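Local coordinates for protein pyrrolysyl-tRNA synthetase (Desulfitobacterium hafniense, PDB 3DSQ) that probably joins pyrrolysine to its cognate tRNA at the expense of ATP, working as a homodimeric class II aminoacyl-tRNA synthetase, at residues H69-A72 with L73-L76. Numbering follows the deposited sequence.
Sequences HRPA and LLEL
Between P71 and L76 the backbone winds into the first turn of helix 72-85, with P71 at the N-cap: E75 N donates to P71 O at 3.0 Å, and L76 N to A72 O at 2.7 Å. The start of a helix in this class II synthetase core thus illustrates how a residue distant in sequence can take a part that P71, having no polar side chain, could not play, for the N-H of A72, at the first position of the helix, is hydrogen-bonded to D281 OD1. A72 O has a second donor, a water at 2.9 Å that also donates to E75 OE1 and so ties this carboxylate back to the first turn. On another flank the proline ring runs alongside the L74 side chain, with P71 CD 3.9 Å from L74 CD1; Q91 of the second subunit packs on both. R70 starts with CG wedged between backbone N and carbonyl carbon (chi1 67°), then runs extended across the E75 side chain at about a right angle. Its NH1 forms a salt bridge with E78, one turn beyond E75. A leucine in place of R70 would probably leave E78 without its charged mate and E75 without the guanidinium across its stem. That group lays one face over the helix backbone, R70 NE standing 3.8 Å from E75 CA.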
loop_
_atom_site.group_PDB
_atom_site.type_symbol
_atom_site.label_atom_id
_atom_site.label_comp_id
_atom_site.label_asym_id
_atom_site.label_seq_id
_atom_site.Cartn_x
_atom_site.Cartn_y
_atom_site.Cartn_z
ATOM N N HIS B 69 7.458 -7.388 -14.697
ATOM C CA HIS B 69 6.128 -7.773 -14.228
ATOM C C HIS B 69 5.646 -6.882 -13.079
ATOM O O HIS B 69 4.597 -7.139 -12.483
ATOM C CB HIS B 69 6.118 -9.239 -13.789
ATOM C CG HIS B 69 6.339 -10.203 -14.915
ATOM N ND1 HIS B 69 5.476 -10.306 -15.984
ATOM C CD2 HIS B 69 7.335 -11.092 -15.148
ATOM C CE1 HIS B 69 5.928 -11.217 -16.827
ATOM N NE2 HIS B 69 7.054 -11.709 -16.343
ATOM N N ARG B 70 6.415 -5.840 -12.775
ATOM C CA ARG B 70 6.045 -4.897 -11.724
ATOM C C ARG B 70 6.780 -3.577 -11.880
ATOM O O ARG B 70 7.956 -3.541 -12.257
ATOM C CB ARG B 70 6.334 -5.476 -10.338
ATOM C CG ARG B 70 7.798 -5.673 -10.047
ATOM C CD ARG B 70 7.969 -6.494 -8.797
ATOM N NE ARG B 70 9.371 -6.712 -8.465
ATOM C CZ ARG B 70 9.777 -7.409 -7.410
ATOM N NH1 ARG B 70 8.881 -7.956 -6.600
ATOM N NH2 ARG B 70 11.072 -7.540 -7.153
ATOM N N PRO B 71 6.089 -2.462 -11.582
ATOM C CA PRO B 71 6.665 -1.123 -11.684
ATOM C C PRO B 71 7.709 -0.845 -10.611
ATOM O O PRO B 71 7.768 -1.540 -9.592
ATOM C CB PRO B 71 5.441 -0.219 -11.572
ATOM C CG PRO B 71 4.561 -0.982 -10.638
ATOM C CD PRO B 71 4.675 -2.394 -11.166
ATOM N N ALA B 72 8.520 0.179 -10.860
ATOM C CA ALA B 72 9.602 0.601 -9.980
ATOM C C ALA B 72 9.248 0.762 -8.513
ATOM O O ALA B 72 10.009 0.335 -7.638
ATOM C CB ALA B 72 10.199 1.906 -10.500
ATOM N N LEU B 73 8.102 1.383 -8.235
ATOM C CA LEU B 73 7.698 1.594 -6.856
ATOM C C LEU B 73 7.600 0.264 -6.126
ATOM O O LEU B 73 8.084 0.136 -5.019
ATOM C CB LEU B 73 6.350 2.341 -6.783
ATOM C CG LEU B 73 5.806 2.601 -5.373
ATOM C CD1 LEU B 73 6.842 3.382 -4.551
ATOM C CD2 LEU B 73 4.485 3.390 -5.454
ATOM N N LEU B 74 6.973 -0.724 -6.751
ATOM C CA LEU B 74 6.813 -2.027 -6.121
ATOM C C LEU B 74 8.124 -2.799 -6.038
ATOM O O LEU B 74 8.365 -3.522 -5.074
ATOM C CB LEU B 74 5.761 -2.856 -6.867
ATOM C CG LEU B 74 4.323 -2.323 -6.751
ATOM C CD1 LEU B 74 3.378 -3.208 -7.551
ATOM C CD2 LEU B 74 3.903 -2.273 -5.280
ATOM N N GLU B 75 8.968 -2.645 -7.051
ATOM C CA GLU B 75 10.255 -3.328 -7.079
ATOM C C GLU B 75 11.124 -2.723 -5.985
ATOM O O GLU B 75 11.841 -3.429 -5.269
ATOM C CB GLU B 75 10.912 -3.135 -8.447
ATOM C CG GLU B 75 12.239 -3.853 -8.624
ATOM C CD GLU B 75 12.924 -3.471 -9.928
ATOM O OE1 GLU B 75 13.257 -2.276 -10.094
ATOM O OE2 GLU B 75 13.122 -4.361 -10.788
ATOM N N LEU B 76 11.040 -1.403 -5.858
ATOM C CA LEU B 76 11.798 -0.671 -4.854
ATOM C C LEU B 76 11.317 -1.103 -3.469
ATOM O O LEU B 76 12.125 -1.356 -2.570
ATOM C CB LEU B 76 11.568 0.833 -5.028
ATOM C CG LEU B 76 12.621 1.856 -4.592
ATOM C CD1 LEU B 76 11.917 3.046 -3.973
ATOM C CD2 LEU B 76 13.606 1.259 -3.624
HETATM O O HOH W 1 12.802 0.082 -8.387
#